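PDB 3E38: two-domain protein containing predicted PHP-like metal-dependent phosphoesterase from Bacteroides vulgatus ATCC 8482, which probably acts as a zinc-dependent phosphoesterase of the PHP family, possibly a 5'-3' exonuclease on DNA or RNA. Local coordinates for residues D22-S27 against F134-G139; S27-G32 against Q64-D69; S68-S73 against P113-D118. One frame throughout, in Å; residues are numbered along the deposited sequence.

Contact 1 of 3, residues D22-S27 against F134-G139; sequences DFHMHS and FWNHPG. With ZN (zinc ion), chain I; ZN (zinc ion), chain H.
His24 and Asn136 meet obliquely beside the zinc ions, ring and amide planes 44° apart. The His24 side chain starts from a CB directed at 134-139, and with CG anti to the backbone N (chi1 -170°) the ring reaches forward to the metal. Its ND1 lies 3.7 Å from Asn136 OD1 but hydrogen-bonds instead to Glu167. CE1 comes closest to the amide, 3.3 Å from Asn136 ND2, which gives its hydrogen bond to Asn104. At the tip, His24 NE2 binds a zinc ion at 2.2 Å. Thus one ring nitrogen goes to the metal and the other to a carboxylate, which together fix the rotation of the imidazole. His26 NE2 binds the same zinc, and Glu93 and Asp194 complete its protein ligands. A second zinc is held by His137 NE2 at 2.2 Å, with His102 and Glu93; water 1 bridges the two metals, 2.1 Å from the zinc of His24. Such a multinuclear zinc site is consistent with the predicted PHP-type phosphoesterase. Were Asn136 an alanine, the His24 ring would probably lose the amide packed beside CE1, and Asn104 its hydrogen-bond partner. Farther from the metals, the phenylalanines meet: Phe134 CZ sits 3.9 Å from Phe23 CB, and the Phe23 carbonyl O meets the edge of the Phe134 ring, in its plane, 3.6 Å from CZ. All of this is buried. The 22-27 loop follows strand 17-22, with His24 against Thr54 of strand 50-56; 134-139 begins on strand 132-135, which lies between strand 102-106, where Ile106 meets both phenylalanines, and strand 165-170, where Glu167 touches Phe134 and Asn136.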
loop_
_atom_site.group_PDB
_atom_site.type_symbol
_atom_site.label_atom_id
_atom_site.label_comp_id
_atom_site.label_asym_id
_atom_site.label_seq_id
_atom_site.Cartn_x
_atom_site.Cartn_y
_atom_site.Cartn_z
ATOM N N ASP B 22 20.100 15.003 2.426
ATOM C CA ASP B 22 19.306 15.495 3.585
ATOM C C ASP B 22 20.275 16.128 4.580
ATOM O O ASP B 22 21.021 15.448 5.296
ATOM C CB ASP B 22 18.486 14.370 4.205
ATOM C CG ASP B 22 17.441 14.856 5.183
ATOM O OD1 ASP B 22 17.298 16.089 5.314
ATOM O OD2 ASP B 22 16.754 13.987 5.800
ATOM N N PHE B 23 20.266 17.450 4.609
ATOM C CA PHE B 23 21.278 18.196 5.368
ATOM C C PHE B 23 20.837 18.641 6.751
ATOM O O PHE B 23 21.409 19.552 7.334
ATOM C CB PHE B 23 21.688 19.431 4.554
ATOM C CG PHE B 23 22.336 19.115 3.219
ATOM C CD1 PHE B 23 23.496 18.363 3.164
ATOM C CD2 PHE B 23 21.826 19.625 2.051
ATOM C CE1 PHE B 23 24.111 18.113 1.984
ATOM C CE2 PHE B 23 22.437 19.370 0.846
ATOM C CZ PHE B 23 23.572 18.609 0.814
ATOM N N HIS B 24 19.783 18.014 7.246
ATOM C CA HIS B 24 19.172 18.444 8.508
ATOM C C HIS B 24 18.327 17.355 9.130
ATOM O O HIS B 24 17.278 16.970 8.639
ATOM C CB HIS B 24 18.295 19.666 8.223
ATOM C CG HIS B 24 17.790 20.376 9.432
ATOM N ND1 HIS B 24 17.332 21.675 9.369
ATOM C CD2 HIS B 24 17.737 20.019 10.733
ATOM C CE1 HIS B 24 16.974 22.074 10.573
ATOM N NE2 HIS B 24 17.204 21.090 11.421
HETATM N N MSE B 25 18.832 16.841 10.226
HETATM C CA MSE B 25 18.146 15.796 10.942
HETATM C C MSE B 25 18.703 15.660 12.341
HETATM O O MSE B 25 19.773 16.200 12.642
HETATM C CB MSE B 25 18.279 14.491 10.181
HETATM C CG MSE B 25 19.664 13.946 10.137
HETATM SE SE MSE B 25 19.824 12.433 8.902
HETATM C CE MSE B 25 19.302 13.368 7.328
ATOM N N HIS B 26 17.993 14.854 13.125
ATOM C CA HIS B 26 18.256 14.661 14.553
ATOM C C HIS B 26 18.183 13.268 15.097
ATOM O O HIS B 26 17.506 12.423 14.562
ATOM C CB HIS B 26 17.271 15.511 15.338
ATOM C CG HIS B 26 17.335 16.956 14.972
ATOM N ND1 HIS B 26 18.147 17.859 15.623
ATOM C CD2 HIS B 26 16.708 17.642 13.995
ATOM C CE1 HIS B 26 17.984 19.053 15.079
ATOM N NE2 HIS B 26 17.099 18.947 14.097
ATOM N N SER B 27 18.965 13.061 16.158
ATOM C CA SER B 27 19.025 11.782 16.881
ATOM C C SER B 27 18.784 12.061 18.362
ATOM O O SER B 27 18.538 13.177 18.753
ATOM C CB SER B 27 20.350 11.041 16.694
ATOM O OG SER B 27 21.439 11.568 17.475
ATOM N N PHE B 134 23.271 27.676 6.419
ATOM C CA PHE B 134 21.960 28.058 5.917
ATOM C C PHE B 134 20.893 28.288 6.981
ATOM O O PHE B 134 20.905 27.713 8.039
ATOM C CB PHE B 134 21.483 27.085 4.836
ATOM C CG PHE B 134 21.354 25.651 5.294
ATOM C CD1 PHE B 134 20.164 25.188 5.843
ATOM C CD2 PHE B 134 22.412 24.763 5.136
ATOM C CE1 PHE B 134 20.031 23.840 6.232
ATOM C CE2 PHE B 134 22.292 23.419 5.512
ATOM C CZ PHE B 134 21.092 22.961 6.069
ATOM N N TRP B 135 20.012 29.229 6.676
ATOM C CA TRP B 135 18.862 29.541 7.522
ATOM C C TRP B 135 17.796 28.418 7.451
ATOM O O TRP B 135 17.300 28.041 6.373
ATOM C CB TRP B 135 18.315 30.906 7.117
ATOM C CG TRP B 135 17.210 31.418 7.932
ATOM C CD1 TRP B 135 16.828 30.999 9.169
ATOM C CD2 TRP B 135 16.402 32.562 7.624
ATOM N NE1 TRP B 135 15.790 31.773 9.634
ATOM C CE2 TRP B 135 15.515 32.746 8.704
ATOM C CE3 TRP B 135 16.339 33.432 6.540
ATOM C CZ2 TRP B 135 14.557 33.762 8.719
ATOM C CZ3 TRP B 135 15.418 34.454 6.561
ATOM C CH2 TRP B 135 14.526 34.605 7.645
ATOM N N ASN B 136 17.474 27.879 8.630
ATOM C CA ASN B 136 16.446 26.847 8.763
ATOM C C ASN B 136 15.027 27.393 8.969
ATOM O O ASN B 136 14.800 28.355 9.682
ATOM C CB ASN B 136 16.742 25.879 9.925
ATOM C CG ASN B 136 18.093 25.237 9.835
ATOM O OD1 ASN B 136 18.645 25.063 8.754
ATOM N ND2 ASN B 136 18.647 24.891 10.983
ATOM N N HIS B 137 14.076 26.700 8.344
ATOM C CA HIS B 137 12.655 26.986 8.485
ATOM C C HIS B 137 12.349 28.441 8.803
ATOM O O HIS B 137 11.850 28.752 9.858
ATOM C CB HIS B 137 12.019 26.068 9.549
ATOM C CG HIS B 137 12.827 25.887 10.799
ATOM N ND1 HIS B 137 12.961 26.868 11.758
ATOM C CD2 HIS B 137 13.484 24.800 11.277
ATOM C CE1 HIS B 137 13.694 26.404 12.751
ATOM N NE2 HIS B 137 14.040 25.162 12.474
ATOM N N PRO B 138 12.662 29.336 7.878
ATOM C CA PRO B 138 12.362 30.733 8.146
ATOM C C PRO B 138 10.894 30.924 8.519
ATOM O O PRO B 138 10.546 31.698 9.404
ATOM C CB PRO B 138 12.711 31.432 6.808
ATOM C CG PRO B 138 13.000 30.305 5.793
ATOM C CD PRO B 138 13.379 29.124 6.607
ATOM N N GLY B 139 10.065 30.110 7.890
ATOM C CA GLY B 139 8.610 30.194 8.010
ATOM C C GLY B 139 7.948 29.489 9.176
ATOM O O GLY B 139 6.755 29.665 9.418
HETATM ZN ZN ZN I . 16.267 20.881 13.388
HETATM ZN ZN ZN H . 15.264 24.221 14.051
HETATM O O HOH W 1 15.420 22.774 12.973
#

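Contact 2 of 3, residues S27-G32 against Q64-D69; sequences SVFSDG and QDVVSD. With ZN (zinc ion), chain J.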
loop_
_atom_site.group_PDB
_atom_site.type_symbol
_atom_site.label_atom_id
_atom_site.label_comp_id
_atom_site.label_asym_id
_atom_site.label_seq_id
_atom_site.Cartn_x
_atom_site.Cartn_y
_atom_site.Cartn_z
ATOM N N SER B 27 18.965 13.061 16.158
ATOM C CA SER B 27 19.025 11.782 16.881
ATOM C C SER B 27 18.784 12.061 18.362
ATOM O O SER B 27 18.538 13.177 18.753
ATOM C CB SER B 27 20.350 11.041 16.694
ATOM O OG SER B 27 21.439 11.568 17.475
ATOM N N VAL B 28 18.828 11.017 19.163
ATOM C CA VAL B 28 18.606 11.140 20.591
ATOM C C VAL B 28 19.703 11.977 21.311
ATOM O O VAL B 28 19.635 12.206 22.527
ATOM C CB VAL B 28 18.566 9.706 21.277
ATOM C CG1 VAL B 28 17.281 8.963 20.923
ATOM C CG2 VAL B 28 19.794 8.913 20.940
ATOM N N PHE B 29 20.706 12.398 20.533
ATOM C CA PHE B 29 21.868 13.147 21.034
ATOM C C PHE B 29 21.507 14.628 21.062
ATOM O O PHE B 29 22.239 15.459 21.564
ATOM C CB PHE B 29 23.156 12.781 20.296
ATOM C CG PHE B 29 23.776 11.472 20.780
ATOM C CD1 PHE B 29 23.345 10.254 20.307
ATOM C CD2 PHE B 29 24.804 11.473 21.679
ATOM C CE1 PHE B 29 23.880 9.073 20.776
ATOM C CE2 PHE B 29 25.347 10.297 22.173
ATOM C CZ PHE B 29 24.888 9.086 21.689
ATOM N N SER B 30 20.322 14.911 20.519
ATOM C CA SER B 30 19.624 16.203 20.741
ATOM C C SER B 30 18.183 15.819 21.056
ATOM O O SER B 30 17.959 15.082 22.002
ATOM C CB SER B 30 19.713 17.277 19.624
ATOM O OG SER B 30 19.470 16.769 18.336
ATOM N N ASP B 31 17.254 16.263 20.213
ATOM C CA ASP B 31 15.790 16.068 20.428
ATOM C C ASP B 31 15.179 15.051 19.472
ATOM O O ASP B 31 13.997 14.842 19.424
ATOM C CB ASP B 31 15.009 17.417 20.387
ATOM C CG ASP B 31 15.068 18.114 19.035
ATOM O OD1 ASP B 31 15.933 17.729 18.245
ATOM O OD2 ASP B 31 14.274 19.076 18.749
ATOM N N GLY B 32 16.029 14.422 18.703
ATOM C CA GLY B 32 15.622 13.314 17.846
ATOM C C GLY B 32 15.219 12.099 18.673
ATOM O O GLY B 32 15.516 12.014 19.857
ATOM N N GLN B 64 20.558 14.401 30.595
ATOM C CA GLN B 64 20.756 13.714 31.892
ATOM C C GLN B 64 21.080 12.250 31.637
ATOM O O GLN B 64 21.735 11.589 32.427
ATOM C CB GLN B 64 19.501 13.813 32.771
ATOM N N ASP B 65 20.631 11.760 30.483
ATOM C CA ASP B 65 20.708 10.327 30.152
ATOM C C ASP B 65 21.737 9.951 29.115
ATOM O O ASP B 65 22.426 8.933 29.208
ATOM C CB ASP B 65 19.334 9.884 29.640
ATOM C CG ASP B 65 18.280 9.947 30.708
ATOM O OD1 ASP B 65 18.492 9.278 31.736
ATOM O OD2 ASP B 65 17.243 10.639 30.513
ATOM N N VAL B 66 21.818 10.816 28.122
ATOM C CA VAL B 66 22.691 10.618 26.969
ATOM C C VAL B 66 23.764 11.654 27.137
ATOM O O VAL B 66 23.560 12.857 26.881
ATOM C CB VAL B 66 21.931 10.780 25.624
ATOM C CG1 VAL B 66 22.820 10.422 24.471
ATOM C CG2 VAL B 66 20.712 9.899 25.594
ATOM N N VAL B 67 24.885 11.168 27.641
ATOM C CA VAL B 67 26.026 12.016 28.031
ATOM C C VAL B 67 27.199 11.991 27.038
ATOM O O VAL B 67 27.933 11.014 26.906
ATOM C CB VAL B 67 26.467 11.662 29.474
ATOM C CG1 VAL B 67 27.522 12.635 29.961
ATOM C CG2 VAL B 67 25.281 11.714 30.392
ATOM N N SER B 68 27.337 13.119 26.354
ATOM C CA SER B 68 28.366 13.298 25.334
ATOM C C SER B 68 28.573 14.740 24.969
ATOM O O SER B 68 27.883 15.669 25.439
ATOM C CB SER B 68 27.965 12.602 24.045
ATOM O OG SER B 68 27.085 13.436 23.284
ATOM N N ASP B 69 29.535 14.928 24.097
ATOM C CA ASP B 69 29.752 16.257 23.549
ATOM C C ASP B 69 29.023 16.365 22.211
ATOM O O ASP B 69 28.182 15.515 21.823
ATOM C CB ASP B 69 31.238 16.652 23.444
ATOM C CG ASP B 69 32.029 15.794 22.449
ATOM O OD1 ASP B 69 31.418 15.130 21.585
ATOM O OD2 ASP B 69 33.280 15.822 22.512
HETATM ZN ZN ZN J . 14.757 19.629 17.102
HETATM O O HOH W 2 24.741 15.078 23.744
HETATM O O HOH W 3 22.229 14.196 24.789
#
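Phe29 belongs to a type I beta turn from Ser27 to Ser30, and Val66 lies over one face of its ring in a CH-pi contact. The two side chains cross at about a right angle. CG1 of Val66, anti to its own backbone N (chi1 -174°), stands 3.6 Å from the centroid of the Phe29 ring, 18° off the ring normal, and comes nearest to CE2 at 3.4 Å. The other branch, CG2, is directed to the turn backbone, 4.0 Å from Val28 O. Ser68 takes a different side of the same ring: its OG lies at the rim near the ring plane, 3.4 Å from Phe29 CD2, so valine covers a face and serine an edge. No direct hydrogen bond joins the segments. Two waters lie between them: water 2 donates to Ser68 OG, and water 3 lies beside Val66 O; the links of both to Phe29 O are weak and, for water 3, uncertain. Trp35 meets the Phe29 ring edge-to-face, and Asp65 of the second subunit also packs on it, so the contact lies at a subunit interface. The turn itself is braced by Ser27 OG, which accepts from Phe29 N in an ST turn and also bonds Glu55. Just past the turn, Asp31 binds a zinc ion that His56 and His196 share, so the loop carrying Phe29 also supplies a metal ligand. Ser68 OG has a second role as donor: it reaches Asp69 O at 2.8 Å, in the carbonyl plane and on a lone pair.

Contact 3 of 3, residues S68-S73 against P113-D118; sequences SDHNRS and PLEQKD
His70 and Glu115 make the one direct link between 68-73 and 113-118, a histidine-carboxylate hydrogen bond. NE2 of His70 donates to Glu115 OE1 at a short 2.5 Å, with an angle of 158° at the hydrogen. Glu115 OE1 lies almost in the plane of the imidazole, at its edge, whereas the histidine meets the oxygen from above the carboxylate plane. The two flat groups therefore stand nearly perpendicular, 85° apart. Glu115 spans the distance because its chain is extended throughout, with CG anti to the backbone N (chi1 -174°). A negative carboxylate so close might favour a protonated His70, though the charge of the ring is not seen and Glu115 itself is exposed. Capping bonds form a second group and define the place in the fold: this is the approach to helix 72-83, where Asp69 OD1 accepts from Asn71 N at 3.0 Å, again from above the carboxylate plane. On the other segment, Asp118 is the N-cap of helix 119-128 and its OD1 accepts from Lys120 N. A third group tightens each segment or ties it to neighbouring loops. Gln116 NE2 turns back to Pro113 O, 2.7 Å away and nearly straight at the hydrogen, bridging from just past the 3-10 segment back to Pro113 within it. Asn112 OD1 accepts from His70 N, and Asn71 bonds through OD1 to Lys90 and Ser111 and through ND2 to Asp110. Arg72 of this chain forms a salt bridge with Asp65 of the second subunit.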
loop_
_atom_site.group_PDB
_atom_site.type_symbol
_atom_site.label_atom_id
_atom_site.label_comp_id
_atom_site.label_asym_id
_atom_site.label_seq_id
_atom_site.Cartn_x
_atom_site.Cartn_y
_atom_site.Cartn_z
ATOM N N SER B 68 27.337 13.119 26.354
ATOM C CA SER B 68 28.366 13.298 25.334
ATOM C C SER B 68 28.573 14.740 24.969
ATOM O O SER B 68 27.883 15.669 25.439
ATOM C CB SER B 68 27.965 12.602 24.045
ATOM O OG SER B 68 27.085 13.436 23.284
ATOM N N ASP B 69 29.535 14.928 24.097
ATOM C CA ASP B 69 29.752 16.257 23.549
ATOM C C ASP B 69 29.023 16.365 22.211
ATOM O O ASP B 69 28.182 15.515 21.823
ATOM C CB ASP B 69 31.238 16.652 23.444
ATOM C CG ASP B 69 32.029 15.794 22.449
ATOM O OD1 ASP B 69 31.418 15.130 21.585
ATOM O OD2 ASP B 69 33.280 15.822 22.512
ATOM N N HIS B 70 29.354 17.431 21.505
ATOM C CA HIS B 70 28.622 17.759 20.296
ATOM C C HIS B 70 29.079 17.042 19.046
ATOM O O HIS B 70 28.448 17.153 17.997
ATOM C CB HIS B 70 28.675 19.260 20.052
ATOM C CG HIS B 70 28.104 20.061 21.174
ATOM N ND1 HIS B 70 26.750 20.229 21.364
ATOM C CD2 HIS B 70 28.713 20.753 22.164
ATOM C CE1 HIS B 70 26.551 20.986 22.423
ATOM N NE2 HIS B 70 27.729 21.320 22.927
ATOM N N ASN B 71 30.147 16.279 19.151
ATOM C CA ASN B 71 30.671 15.591 17.969
ATOM C C ASN B 71 30.261 14.127 17.996
ATOM O O ASN B 71 30.401 13.396 17.037
ATOM C CB ASN B 71 32.192 15.713 17.926
ATOM C CG ASN B 71 32.661 17.129 17.790
ATOM O OD1 ASN B 71 32.224 17.844 16.888
ATOM N ND2 ASN B 71 33.610 17.538 18.638
ATOM N N ARG B 72 29.715 13.712 19.123
ATOM C CA ARG B 72 29.457 12.271 19.331
ATOM C C ARG B 72 28.451 11.560 18.341
ATOM O O ARG B 72 28.680 10.412 17.949
ATOM C CB ARG B 72 29.048 12.053 20.788
ATOM C CG ARG B 72 28.849 10.610 21.207
ATOM C CD ARG B 72 30.071 9.799 21.094
ATOM N NE ARG B 72 29.809 8.458 21.643
ATOM C CZ ARG B 72 30.547 7.385 21.413
ATOM N NH1 ARG B 72 31.601 7.468 20.620
ATOM N NH2 ARG B 72 30.197 6.218 21.952
ATOM N N SER B 73 27.338 12.175 17.945
ATOM C CA SER B 73 26.420 11.417 17.081
ATOM C C SER B 73 27.080 11.187 15.706
ATOM O O SER B 73 26.962 10.137 15.117
ATOM C CB SER B 73 25.055 12.079 16.990
ATOM O OG SER B 73 25.165 13.398 16.567
ATOM N N PRO B 113 32.957 23.896 19.389
ATOM C CA PRO B 113 33.175 25.326 19.507
ATOM C C PRO B 113 31.942 26.159 19.216
ATOM O O PRO B 113 31.945 27.357 19.499
ATOM C CB PRO B 113 34.256 25.603 18.434
ATOM C CG PRO B 113 34.957 24.342 18.276
ATOM C CD PRO B 113 33.992 23.245 18.570
ATOM N N LEU B 114 30.913 25.532 18.635
ATOM C CA LEU B 114 29.668 26.278 18.296
ATOM C C LEU B 114 28.820 26.610 19.555
ATOM O O LEU B 114 27.909 27.441 19.550
ATOM C CB LEU B 114 28.823 25.577 17.225
ATOM C CG LEU B 114 29.314 25.755 15.794
ATOM C CD1 LEU B 114 30.811 25.364 15.643
ATOM C CD2 LEU B 114 28.386 24.969 14.824
ATOM N N GLU B 115 29.186 25.986 20.653
ATOM C CA GLU B 115 28.510 26.251 21.916
ATOM C C GLU B 115 29.117 27.514 22.501
ATOM O O GLU B 115 30.215 27.490 23.021
ATOM C CB GLU B 115 28.662 25.077 22.863
ATOM C CG GLU B 115 27.866 25.230 24.111
ATOM C CD GLU B 115 27.962 24.017 25.029
ATOM O OE1 GLU B 115 28.532 22.975 24.640
ATOM O OE2 GLU B 115 27.439 24.108 26.147
ATOM N N GLN B 116 28.419 28.628 22.333
ATOM C CA GLN B 116 28.891 29.933 22.852
ATOM C C GLN B 116 27.746 30.674 23.462
ATOM O O GLN B 116 26.611 30.444 23.125
ATOM C CB GLN B 116 29.511 30.801 21.768
ATOM C CG GLN B 116 30.654 30.172 21.026
ATOM C CD GLN B 116 31.865 29.935 21.893
ATOM O OE1 GLN B 116 32.105 30.680 22.825
ATOM N NE2 GLN B 116 32.655 28.911 21.568
ATOM N N LYS B 117 28.046 31.588 24.354
ATOM C CA LYS B 117 26.988 32.328 25.014
ATOM C C LYS B 117 26.229 33.163 24.004
ATOM O O LYS B 117 25.041 33.037 23.872
ATOM C CB LYS B 117 27.547 33.221 26.117
ATOM C CG LYS B 117 26.440 33.769 27.019
ATOM C CD LYS B 117 26.951 34.402 28.296
ATOM C CE LYS B 117 25.774 34.829 29.166
ATOM N NZ LYS B 117 26.179 35.298 30.529
ATOM N N ASP B 118 26.952 34.034 23.321
ATOM C CA ASP B 118 26.385 34.976 22.307
ATOM C C ASP B 118 26.160 34.264 20.980
ATOM O O ASP B 118 27.016 33.517 20.544
ATOM C CB ASP B 118 27.346 36.145 22.116
ATOM C CG ASP B 118 26.814 37.255 21.178
ATOM O OD1 ASP B 118 25.823 37.059 20.402
ATOM O OD2 ASP B 118 27.437 38.349 21.216
#

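Contact 1 is the interior one, its centre about 11 Å from the centre of the chain, those of contacts 2 and 3 about 27 Å, on the same side. Contact 2 is nevertheless buried, lying beside the second subunit, while contact 3 is only partly buried. Metal coordination dominates contact 1; contact 2 is ring packing with weak water links, and contact 3 a single polar bond with one partner exposed. Contacts 1 and 2 share Ser27 and the loop between strand 17-22 and helix 36-45, which supplies ligands to separate zinc ions. Contacts 2 and 3 share Ser68 and Asp69, on the approach to helix 72-83, and meet again where Phe29 packs on Arg72 and Ser73. Both also reach the second subunit.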